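Local coordinates for protein APL1 (Anopheles gambiae, PDB 3O6N) that forms a leucine-rich repeat heterodimer with LRIM1 that regulates complement-like immunity in the mosquito, probably through protein-protein interactions, at residues L287-K298 with V310-R319. Numbering follows the deposited sequence.
Sequences LNLYGQPIPTLK and VERNQPQFDR
The convex side of the leucine-rich repeat solenoid carries this contact between neighbouring coils, with Gln-316 and Asn-313 of one coil bonded to the backbone of the other. Asn-313 bridges two peptide groups of 287-298. Its OD1 accepts from Leu-289 N at 2.8 Å, almost straight off the end of the side-chain carbonyl. Its ND2 donates to Leu-287 O at 3.0 Å, from above that carbonyl's plane, and also bonds Val-310 O in its own segment. These three bonds fix the turn of the amide.

Gln-316 instead pairs its amide with both backbone polar atoms of Ile-294. OE1 takes Ile-294 N at 2.7 Å and NE2 gives to Ile-294 O at 3.2 Å, both nearly straight. The chain leaves with CG anti to the backbone N (chi1 -180°) and bends at chi2 (67°), which brings the amide to the 294-297 beta turn. Ile-294 O also accepts from Leu-297 N, which comes to the face of the carbonyl plane opposite Gln-316 NE2.

In solenoid terms, the loop after strand 286-288 lies against the short helix 314-317 of the next coil. Leu-289 and Phe-317 both also pack on Leu-300, in the intervening strand 299-301. Leu-287 CD2 meets Phe-317 CZ obliquely at 4.1 Å.

Towards the surface, Arg-312 CB sits over one face of the Tyr-290 ring, a CH-pi contact 3.7 Å from the centroid. Asn-288 OD1 lies over the opposite face. Pro-315 CG touches Tyr-290 CB. Further along, Arg-319 grips Pro-295 O side-on with NE and NH2, at 3.1 and 3.0 Å. A water links Arg-319 O to Lys-298 NZ.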
loop_
_atom_site.group_PDB
_atom_site.type_symbol
_atom_site.label_atom_id
_atom_site.label_comp_id
_atom_site.label_asym_id
_atom_site.label_seq_id
_atom_site.Cartn_x
_atom_site.Cartn_y
_atom_site.Cartn_z
ATOM N N LEU A 287 -12.592 -25.283 -2.130
ATOM C CA LEU A 287 -12.853 -24.381 -1.020
ATOM C C LEU A 287 -13.445 -25.125 0.168
ATOM O O LEU A 287 -14.514 -25.724 0.063
ATOM C CB LEU A 287 -13.831 -23.290 -1.457
ATOM C CG LEU A 287 -14.327 -22.367 -0.344
ATOM C CD1 LEU A 287 -13.200 -21.468 0.125
ATOM C CD2 LEU A 287 -15.512 -21.537 -0.831
ATOM N N ASN A 288 -12.756 -25.087 1.302
ATOM C CA ASN A 288 -13.307 -25.651 2.527
ATOM C C ASN A 288 -13.165 -24.686 3.691
ATOM O O ASN A 288 -12.113 -24.614 4.325
ATOM C CB ASN A 288 -12.649 -26.992 2.876
ATOM C CG ASN A 288 -13.217 -27.608 4.144
ATOM O OD1 ASN A 288 -13.873 -26.931 4.937
ATOM N ND2 ASN A 288 -12.964 -28.900 4.345
ATOM N N LEU A 289 -14.232 -23.945 3.964
ATOM C CA LEU A 289 -14.309 -23.127 5.164
ATOM C C LEU A 289 -15.429 -23.645 6.065
ATOM O O LEU A 289 -15.951 -22.913 6.903
ATOM C CB LEU A 289 -14.543 -21.653 4.805
ATOM C CG LEU A 289 -13.369 -20.931 4.136
ATOM C CD1 LEU A 289 -13.774 -19.520 3.717
ATOM C CD2 LEU A 289 -12.146 -20.901 5.051
ATOM N N TYR A 290 -15.795 -24.912 5.885
ATOM C CA TYR A 290 -16.837 -25.525 6.708
ATOM C C TYR A 290 -16.280 -26.414 7.823
ATOM O O TYR A 290 -16.955 -26.646 8.824
ATOM C CB TYR A 290 -17.853 -26.299 5.855
ATOM C CG TYR A 290 -17.252 -27.198 4.796
ATOM C CD1 TYR A 290 -16.978 -28.537 5.058
ATOM C CD2 TYR A 290 -16.982 -26.710 3.522
ATOM C CE1 TYR A 290 -16.438 -29.360 4.083
ATOM C CE2 TYR A 290 -16.443 -27.522 2.544
ATOM C CZ TYR A 290 -16.170 -28.843 2.829
ATOM O OH TYR A 290 -15.630 -29.643 1.846
ATOM N N GLY A 291 -15.058 -26.906 7.650
ATOM C CA GLY A 291 -14.392 -27.641 8.714
ATOM C C GLY A 291 -14.326 -26.795 9.973
ATOM O O GLY A 291 -14.584 -27.273 11.081
ATOM N N GLN A 292 -13.967 -25.527 9.797
ATOM C CA GLN A 292 -14.044 -24.540 10.865
ATOM C C GLN A 292 -14.237 -23.160 10.250
ATOM O O GLN A 292 -13.279 -22.539 9.783
ATOM C CB GLN A 292 -12.790 -24.565 11.744
ATOM C CG GLN A 292 -12.853 -23.603 12.924
ATOM C CD GLN A 292 -11.652 -23.722 13.849
ATOM O OE1 GLN A 292 -11.193 -24.824 14.151
ATOM N NE2 GLN A 292 -11.136 -22.582 14.300
ATOM N N PRO A 293 -15.488 -22.683 10.226
ATOM C CA PRO A 293 -15.771 -21.374 9.635
ATOM C C PRO A 293 -15.067 -20.264 10.389
ATOM O O PRO A 293 -14.686 -20.437 11.550
ATOM C CB PRO A 293 -17.285 -21.238 9.793
ATOM C CG PRO A 293 -17.785 -22.659 9.873
ATOM C CD PRO A 293 -16.716 -23.394 10.619
ATOM N N ILE A 294 -14.885 -19.137 9.712
ATOM C CA ILE A 294 -14.324 -17.942 10.326
ATOM C C ILE A 294 -15.501 -17.133 10.849
ATOM O O ILE A 294 -16.228 -16.515 10.071
ATOM C CB ILE A 294 -13.524 -17.124 9.296
ATOM C CG1 ILE A 294 -12.451 -18.006 8.651
ATOM C CG2 ILE A 294 -12.905 -15.885 9.943
ATOM C CD1 ILE A 294 -11.873 -17.447 7.379
ATOM N N PRO A 295 -15.707 -17.159 12.173
ATOM C CA PRO A 295 -16.900 -16.615 12.835
ATOM C C PRO A 295 -17.151 -15.147 12.517
ATOM O O PRO A 295 -18.300 -14.739 12.340
ATOM C CB PRO A 295 -16.574 -16.771 14.324
ATOM C CG PRO A 295 -15.569 -17.860 14.387
ATOM C CD PRO A 295 -14.756 -17.738 13.136
ATOM N N THR A 296 -16.080 -14.365 12.446
ATOM C CA THR A 296 -16.188 -12.919 12.292
ATOM C C THR A 296 -16.258 -12.450 10.838
ATOM O O THR A 296 -16.399 -11.253 10.583
ATOM C CB THR A 296 -14.992 -12.207 12.968
ATOM O OG1 THR A 296 -13.773 -12.794 12.497
ATOM C CG2 THR A 296 -15.060 -12.359 14.478
ATOM N N LEU A 297 -16.164 -13.376 9.887
ATOM C CA LEU A 297 -16.069 -12.989 8.477
ATOM C C LEU A 297 -17.355 -12.333 7.959
ATOM O O LEU A 297 -18.459 -12.832 8.197
ATOM C CB LEU A 297 -15.690 -14.190 7.603
ATOM C CG LEU A 297 -15.093 -13.848 6.234
ATOM C CD1 LEU A 297 -13.757 -13.113 6.394
ATOM C CD2 LEU A 297 -14.924 -15.097 5.379
ATOM N N LYS A 298 -17.195 -11.216 7.251
ATOM C CA LYS A 298 -18.317 -10.447 6.717
ATOM C C LYS A 298 -18.289 -10.388 5.194
ATOM O O LYS A 298 -19.336 -10.367 4.545
ATOM C CB LYS A 298 -18.298 -9.015 7.265
ATOM C CG LYS A 298 -18.456 -8.906 8.774
ATOM C CD LYS A 298 -19.755 -9.539 9.245
ATOM C CE LYS A 298 -19.930 -9.383 10.750
ATOM N NZ LYS A 298 -21.112 -10.123 11.273
ATOM N N VAL A 310 -19.287 -25.920 -4.061
ATOM C CA VAL A 310 -18.997 -25.123 -2.876
ATOM C C VAL A 310 -20.130 -25.161 -1.856
ATOM O O VAL A 310 -20.057 -24.517 -0.814
ATOM C CB VAL A 310 -18.738 -23.650 -3.256
ATOM C CG1 VAL A 310 -17.510 -23.540 -4.148
ATOM C CG2 VAL A 310 -19.971 -23.056 -3.950
ATOM N N GLU A 311 -21.172 -25.926 -2.151
ATOM C CA GLU A 311 -22.373 -25.923 -1.324
ATOM C C GLU A 311 -22.104 -26.284 0.144
ATOM O O GLU A 311 -22.765 -25.775 1.053
ATOM C CB GLU A 311 -23.437 -26.829 -1.952
ATOM C CG GLU A 311 -24.370 -27.492 -0.979
ATOM C CD GLU A 311 -25.283 -28.487 -1.664
ATOM O OE1 GLU A 311 -25.748 -28.190 -2.788
ATOM O OE2 GLU A 311 -25.521 -29.566 -1.086
ATOM N N ARG A 312 -21.122 -27.145 0.383
ATOM C CA ARG A 312 -20.804 -27.548 1.750
ATOM C C ARG A 312 -20.345 -26.373 2.613
ATOM O O ARG A 312 -20.289 -26.478 3.836
ATOM C CB ARG A 312 -19.764 -28.671 1.765
ATOM C CG ARG A 312 -20.311 -29.996 1.282
ATOM C CD ARG A 312 -19.245 -31.079 1.301
ATOM N NE ARG A 312 -19.803 -32.384 0.953
ATOM C CZ ARG A 312 -19.090 -33.504 0.880
ATOM N NH1 ARG A 312 -17.786 -33.472 1.122
ATOM N NH2 ARG A 312 -19.679 -34.651 0.562
ATOM N N ASN A 313 -20.035 -25.249 1.974
ATOM C CA ASN A 313 -19.574 -24.070 2.698
ATOM C C ASN A 313 -20.710 -23.253 3.309
ATOM O O ASN A 313 -20.486 -22.161 3.826
ATOM C CB ASN A 313 -18.717 -23.186 1.792
ATOM C CG ASN A 313 -17.352 -23.785 1.522
ATOM O OD1 ASN A 313 -16.419 -23.628 2.317
ATOM N ND2 ASN A 313 -17.227 -24.483 0.398
ATOM N N GLN A 314 -21.925 -23.792 3.248
ATOM C CA GLN A 314 -23.105 -23.112 3.781
ATOM C C GLN A 314 -22.908 -22.420 5.136
ATOM O O GLN A 314 -23.286 -21.263 5.293
ATOM C CB GLN A 314 -24.297 -24.072 3.857
ATOM C CG GLN A 314 -25.562 -23.413 4.384
ATOM C CD GLN A 314 -26.768 -24.325 4.328
ATOM O OE1 GLN A 314 -26.688 -25.460 3.852
ATOM N NE2 GLN A 314 -27.898 -23.834 4.820
ATOM N N PRO A 315 -22.335 -23.130 6.123
ATOM C CA PRO A 315 -22.179 -22.520 7.449
ATOM C C PRO A 315 -21.323 -21.256 7.428
ATOM O O PRO A 315 -21.554 -20.354 8.233
ATOM C CB PRO A 315 -21.497 -23.623 8.276
ATOM C CG PRO A 315 -20.957 -24.598 7.276
ATOM C CD PRO A 315 -21.897 -24.536 6.111
ATOM N N GLN A 316 -20.347 -21.192 6.528
ATOM C CA GLN A 316 -19.545 -19.984 6.374
ATOM C C GLN A 316 -20.352 -18.897 5.662
ATOM O O GLN A 316 -20.375 -17.743 6.095
ATOM C CB GLN A 316 -18.255 -20.275 5.600
ATOM C CG GLN A 316 -17.364 -19.055 5.407
ATOM C CD GLN A 316 -16.776 -18.548 6.712
ATOM O OE1 GLN A 316 -15.670 -18.927 7.092
ATOM N NE2 GLN A 316 -17.515 -17.686 7.404
ATOM N N PHE A 317 -21.008 -19.278 4.568
ATOM C CA PHE A 317 -21.798 -18.340 3.769
ATOM C C PHE A 317 -22.944 -17.713 4.564
ATOM O O PHE A 317 -23.259 -16.535 4.387
ATOM C CB PHE A 317 -22.380 -19.040 2.538
ATOM C CG PHE A 317 -21.347 -19.526 1.553
ATOM C CD1 PHE A 317 -20.080 -18.975 1.516
ATOM C CD2 PHE A 317 -21.655 -20.543 0.659
ATOM C CE1 PHE A 317 -19.134 -19.425 0.605
ATOM C CE2 PHE A 317 -20.718 -20.998 -0.253
ATOM C CZ PHE A 317 -19.454 -20.434 -0.281
ATOM N N ASP A 318 -23.569 -18.512 5.425
ATOM C CA ASP A 318 -24.742 -18.086 6.189
ATOM C C ASP A 318 -24.474 -16.879 7.081
ATOM O O ASP A 318 -25.402 -16.148 7.433
ATOM C CB ASP A 318 -25.260 -19.233 7.065
ATOM C CG ASP A 318 -26.171 -20.188 6.320
ATOM O OD1 ASP A 318 -26.704 -19.817 5.253
ATOM O OD2 ASP A 318 -26.367 -21.315 6.819
ATOM N N ARG A 319 -23.210 -16.684 7.452
ATOM C CA ARG A 319 -22.823 -15.632 8.386
ATOM C C ARG A 319 -22.320 -14.366 7.696
ATOM O O ARG A 319 -22.064 -13.359 8.355
ATOM C CB ARG A 319 -21.717 -16.129 9.316
ATOM C CG ARG A 319 -21.981 -17.462 9.979
ATOM C CD ARG A 319 -20.794 -17.855 10.838
ATOM N NE ARG A 319 -20.491 -16.825 11.828
ATOM C CZ ARG A 319 -20.976 -16.818 13.065
ATOM N NH1 ARG A 319 -21.783 -17.791 13.464
ATOM N NH2 ARG A 319 -20.653 -15.842 13.903
HETATM O O HOH W 1 -23.423 -11.458 9.698
#